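Local coordinates for protein DOA1 (Saccharomyces cerevisiae, PDB 3ODT) that probably binds ubiquitin through its WD40 beta-propeller domain, a role linked to regulating the turnover of F-box proteins, at residues 21-33 with 62-74. Residues are numbered along the deposited sequence; the frame is centred on the assembly and turned at random.
Sequences VRDVVAVDDSKVA and LNSVCYDSEKELL
Val27 lays its CG1 methyl over one face of the Tyr67 ring, 4.0 Å from the ring centroid, in a CH-pi contact; Ser69 N meets the opposite face. With CG1 anti to the backbone N (chi1 168°), CG2 is left to meet Leu74 CD2 at 3.9 Å. That same CD2 presses tightly on Ala33 CB at 3.5 Å, while Val25 sets CG1 against Val65 CG1 (3.8 Å) and CG2 near Tyr67 CB. Strands 21-26 and 62-68, opening successive four-stranded propeller blades, run almost parallel, 3° apart, without backbone hydrogen bonds. The polar link is Asp23, whose OD2 accepts from Val65 N at 2.9 Å on its anti side, 32° out of the carboxylate plane; its OD1 turns to Ser271 OG. Replacing Asp23 with an alanine would probably leave Val65 N without this acceptor and Ser271 OG without its carboxylate partner. Near the strand starts, Arg22 and Asn63 lie side by side, Arg22 CG 3.4 Å from Asn63 OD1, whose ND2 is hydrogen-bonded to Asn106 OD1. Neighbouring WD40 blades are thus joined by side chains: apolar contacts supply most of the interface, and one carboxylate ties the strands through OD2 while OD1 reaches the blade on the other flank.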
loop_
_atom_site.group_PDB
_atom_site.type_symbol
_atom_site.label_atom_id
_atom_site.label_comp_id
_atom_site.label_asym_id
_atom_site.label_seq_id
_atom_site.Cartn_x
_atom_site.Cartn_y
_atom_site.Cartn_z
ATOM N N VAL A 21 12.870 2.466 0.835
ATOM C CA VAL A 21 11.664 2.745 0.060
ATOM C C VAL A 21 10.474 2.193 0.841
ATOM O O VAL A 21 10.359 0.998 1.082
ATOM C CB VAL A 21 11.723 2.115 -1.329
ATOM C CG1 VAL A 21 10.444 2.416 -2.092
ATOM C CG2 VAL A 21 12.946 2.618 -2.082
ATOM N N ARG A 22 9.584 3.071 1.255
ATOM C CA ARG A 22 8.523 2.694 2.164
ATOM C C ARG A 22 7.186 2.404 1.494
ATOM O O ARG A 22 6.341 1.731 2.068
ATOM C CB ARG A 22 8.319 3.805 3.176
ATOM C CG ARG A 22 9.498 4.039 4.123
ATOM C CD ARG A 22 9.711 2.871 5.077
ATOM N NE ARG A 22 8.457 2.512 5.734
ATOM C CZ ARG A 22 8.343 1.847 6.867
ATOM N NH1 ARG A 22 9.424 1.484 7.531
ATOM N NH2 ARG A 22 7.124 1.563 7.346
ATOM N N ASP A 23 7.006 2.920 0.295
ATOM C CA ASP A 23 5.768 2.735 -0.436
ATOM C C ASP A 23 5.988 2.982 -1.923
ATOM O O ASP A 23 6.774 3.854 -2.321
ATOM C CB ASP A 23 4.668 3.636 0.120
ATOM C CG ASP A 23 3.257 3.026 -0.051
ATOM O OD1 ASP A 23 3.130 1.853 -0.483
ATOM O OD2 ASP A 23 2.270 3.710 0.296
ATOM N N VAL A 24 5.324 2.150 -2.741
ATOM C CA VAL A 24 5.376 2.208 -4.197
ATOM C C VAL A 24 3.969 2.151 -4.777
ATOM O O VAL A 24 3.063 1.527 -4.202
ATOM C CB VAL A 24 6.250 1.062 -4.775
ATOM C CG1 VAL A 24 7.668 1.161 -4.214
ATOM C CG2 VAL A 24 5.663 -0.295 -4.446
ATOM N N VAL A 25 3.791 2.749 -5.952
ATOM C CA VAL A 25 2.508 2.741 -6.617
ATOM C C VAL A 25 2.706 2.684 -8.126
ATOM O O VAL A 25 3.598 3.343 -8.679
ATOM C CB VAL A 25 1.630 3.974 -6.178
ATOM C CG1 VAL A 25 2.253 5.313 -6.602
ATOM C CG2 VAL A 25 0.211 3.863 -6.693
ATOM N N ALA A 26 1.851 1.920 -8.802
ATOM C CA ALA A 26 1.752 1.943 -10.237
ATOM C C ALA A 26 0.986 3.189 -10.683
ATOM O O ALA A 26 -0.088 3.529 -10.143
ATOM C CB ALA A 26 1.021 0.712 -10.722
ATOM N N VAL A 27 1.530 3.873 -11.667
ATOM C CA VAL A 27 0.832 4.983 -12.272
ATOM C C VAL A 27 0.214 4.469 -13.573
ATOM O O VAL A 27 -0.989 4.612 -13.818
ATOM C CB VAL A 27 1.782 6.139 -12.511
ATOM C CG1 VAL A 27 1.138 7.190 -13.398
ATOM C CG2 VAL A 27 2.210 6.734 -11.163
ATOM N N ASP A 28 1.055 3.906 -14.431
ATOM C CA ASP A 28 0.585 3.123 -15.572
ATOM C C ASP A 28 1.648 2.083 -15.912
ATOM O O ASP A 28 2.628 1.960 -15.175
ATOM C CB ASP A 28 0.176 3.994 -16.755
ATOM C CG ASP A 28 1.314 4.811 -17.336
ATOM O OD1 ASP A 28 2.449 4.325 -17.463
ATOM O OD2 ASP A 28 1.052 5.969 -17.723
ATOM N N ASP A 29 1.488 1.335 -17.000
ATOM C CA ASP A 29 2.445 0.283 -17.301
ATOM C C ASP A 29 3.852 0.810 -17.633
ATOM O O ASP A 29 4.804 0.037 -17.709
ATOM C CB ASP A 29 1.964 -0.548 -18.466
ATOM C CG ASP A 29 0.739 -1.355 -18.153
ATOM O OD1 ASP A 29 0.325 -1.511 -16.979
ATOM O OD2 ASP A 29 0.145 -1.843 -19.132
ATOM N N SER A 30 3.979 2.113 -17.840
ATOM C CA SER A 30 5.274 2.726 -18.124
ATOM C C SER A 30 5.735 3.720 -17.048
ATOM O O SER A 30 6.734 4.414 -17.233
ATOM C CB SER A 30 5.277 3.443 -19.483
ATOM O OG SER A 30 4.437 4.604 -19.473
ATOM N N LYS A 31 5.012 3.789 -15.946
ATOM C CA LYS A 31 5.344 4.769 -14.928
ATOM C C LYS A 31 5.025 4.205 -13.552
ATOM O O LYS A 31 3.906 3.740 -13.311
ATOM C CB LYS A 31 4.516 6.052 -15.106
ATOM C CG LYS A 31 4.868 6.904 -16.309
ATOM C CD LYS A 31 4.131 8.260 -16.311
ATOM C CE LYS A 31 4.625 9.181 -17.429
ATOM N NZ LYS A 31 4.535 8.543 -18.754
ATOM N N VAL A 32 5.988 4.311 -12.643
ATOM C CA VAL A 32 5.770 3.939 -11.263
ATOM C C VAL A 32 6.337 5.038 -10.368
ATOM O O VAL A 32 7.239 5.799 -10.765
ATOM C CB VAL A 32 6.360 2.569 -10.907
ATOM C CG1 VAL A 32 5.848 1.472 -11.867
ATOM C CG2 VAL A 32 7.865 2.584 -10.876
ATOM N N ALA A 33 5.841 5.092 -9.138
ATOM C CA ALA A 33 6.300 6.089 -8.182
ATOM C C ALA A 33 6.640 5.457 -6.844
ATOM O O ALA A 33 6.109 4.411 -6.462
ATOM C CB ALA A 33 5.276 7.187 -8.017
ATOM N N LEU A 62 8.992 10.018 4.249
ATOM C CA LEU A 62 7.759 9.723 3.526
ATOM C C LEU A 62 7.516 8.211 3.623
ATOM O O LEU A 62 8.415 7.391 3.345
ATOM C CB LEU A 62 7.835 10.192 2.077
ATOM C CG LEU A 62 8.008 11.695 1.873
ATOM C CD1 LEU A 62 8.093 12.023 0.407
ATOM C CD2 LEU A 62 6.840 12.416 2.531
ATOM N N ASN A 63 6.296 7.877 4.039
ATOM C CA ASN A 63 5.883 6.512 4.351
ATOM C C ASN A 63 4.749 5.950 3.525
ATOM O O ASN A 63 4.520 4.746 3.515
ATOM C CB ASN A 63 5.553 6.413 5.829
ATOM C CG ASN A 63 6.787 6.566 6.701
ATOM O OD1 ASN A 63 7.802 5.931 6.445
ATOM N ND2 ASN A 63 6.708 7.436 7.719
ATOM N N SER A 64 4.044 6.823 2.811
ATOM C CA SER A 64 2.887 6.410 2.040
ATOM C C SER A 64 2.773 7.225 0.743
ATOM O O SER A 64 3.157 8.412 0.675
ATOM C CB SER A 64 1.631 6.540 2.900
ATOM O OG SER A 64 1.471 7.858 3.369
ATOM N N VAL A 65 2.193 6.580 -0.260
ATOM C CA VAL A 65 1.950 7.200 -1.559
ATOM C C VAL A 65 0.723 6.538 -2.181
ATOM O O VAL A 65 0.425 5.356 -1.915
ATOM C CB VAL A 65 3.186 7.026 -2.511
ATOM C CG1 VAL A 65 3.355 5.564 -2.940
ATOM C CG2 VAL A 65 3.136 7.957 -3.721
ATOM N N CYS A 66 0.007 7.318 -2.993
ATOM C CA CYS A 66 -1.027 6.788 -3.874
ATOM C C CYS A 66 -1.136 7.713 -5.074
ATOM O O CYS A 66 -0.441 8.738 -5.153
ATOM C CB CYS A 66 -2.369 6.608 -3.162
ATOM S SG CYS A 66 -3.208 8.137 -2.712
ATOM N N TYR A 67 -2.013 7.352 -5.999
ATOM C CA TYR A 67 -2.106 8.062 -7.261
ATOM C C TYR A 67 -3.573 8.382 -7.552
ATOM O O TYR A 67 -4.418 7.486 -7.593
ATOM C CB TYR A 67 -1.504 7.234 -8.395
ATOM C CG TYR A 67 -1.634 7.887 -9.761
ATOM C CD1 TYR A 67 -1.093 9.147 -10.002
ATOM C CD2 TYR A 67 -2.278 7.239 -10.816
ATOM C CE1 TYR A 67 -1.202 9.743 -11.216
ATOM C CE2 TYR A 67 -2.384 7.838 -12.046
ATOM C CZ TYR A 67 -1.854 9.106 -12.238
ATOM O OH TYR A 67 -1.948 9.750 -13.457
ATOM N N ASP A 68 -3.854 9.680 -7.682
ATOM C CA ASP A 68 -5.155 10.185 -8.088
ATOM C C ASP A 68 -5.092 10.263 -9.612
ATOM O O ASP A 68 -4.436 11.127 -10.205
ATOM C CB ASP A 68 -5.439 11.552 -7.460
ATOM C CG ASP A 68 -6.724 12.215 -7.987
ATOM O OD1 ASP A 68 -7.192 11.905 -9.121
ATOM O OD2 ASP A 68 -7.264 13.097 -7.263
ATOM N N SER A 69 -5.770 9.311 -10.240
ATOM C CA SER A 69 -5.699 9.108 -11.673
ATOM C C SER A 69 -6.532 10.112 -12.491
ATOM O O SER A 69 -6.391 10.194 -13.719
ATOM C CB SER A 69 -6.152 7.682 -11.990
ATOM O OG SER A 69 -7.403 7.377 -11.365
ATOM N N GLU A 70 -7.407 10.876 -11.859
ATOM C CA GLU A 70 -8.112 11.905 -12.644
ATOM C C GLU A 70 -7.348 13.243 -12.621
ATOM O O GLU A 70 -7.111 13.854 -13.672
ATOM C CB GLU A 70 -9.589 12.048 -12.216
ATOM C CG GLU A 70 -10.450 10.855 -12.711
ATOM C CD GLU A 70 -11.948 11.027 -12.537
ATOM O OE1 GLU A 70 -12.394 12.089 -12.026
ATOM O OE2 GLU A 70 -12.692 10.076 -12.919
ATOM N N LYS A 71 -6.922 13.679 -11.434
ATOM C CA LYS A 71 -6.087 14.871 -11.309
ATOM C C LYS A 71 -4.629 14.624 -11.749
ATOM O O LYS A 71 -3.871 15.574 -11.993
ATOM C CB LYS A 71 -6.123 15.392 -9.872
ATOM C CG LYS A 71 -7.456 15.997 -9.437
ATOM C CD LYS A 71 -7.296 16.571 -8.057
ATOM C CE LYS A 71 -8.588 17.167 -7.508
ATOM N NZ LYS A 71 -8.688 18.579 -7.946
ATOM N N GLU A 72 -4.265 13.354 -11.858
ATOM C CA GLU A 72 -2.901 12.912 -12.190
ATOM C C GLU A 72 -1.921 13.499 -11.198
ATOM O O GLU A 72 -0.900 14.098 -11.566
ATOM C CB GLU A 72 -2.560 13.261 -13.648
ATOM C CG GLU A 72 -3.608 12.674 -14.592
ATOM C CD GLU A 72 -3.195 12.629 -16.050
ATOM O OE1 GLU A 72 -1.994 12.737 -16.364
ATOM O OE2 GLU A 72 -4.074 12.434 -16.891
ATOM N N LEU A 73 -2.225 13.263 -9.924
ATOM C CA LEU A 73 -1.390 13.671 -8.825
ATOM C C LEU A 73 -0.898 12.480 -8.052
ATOM O O LEU A 73 -1.669 11.577 -7.719
ATOM C CB LEU A 73 -2.127 14.552 -7.838
ATOM C CG LEU A 73 -2.554 15.912 -8.375
ATOM C CD1 LEU A 73 -3.433 16.596 -7.336
ATOM C CD2 LEU A 73 -1.356 16.759 -8.730
ATOM N N LEU A 74 0.390 12.510 -7.763
ATOM C CA LEU A 74 0.957 11.620 -6.773
ATOM C C LEU A 74 0.720 12.222 -5.391
ATOM O O LEU A 74 1.156 13.349 -5.119
ATOM C CB LEU A 74 2.455 11.446 -6.999
ATOM C CG LEU A 74 2.809 10.647 -8.247
ATOM C CD1 LEU A 74 4.271 10.793 -8.519
ATOM C CD2 LEU A 74 2.426 9.180 -8.128
#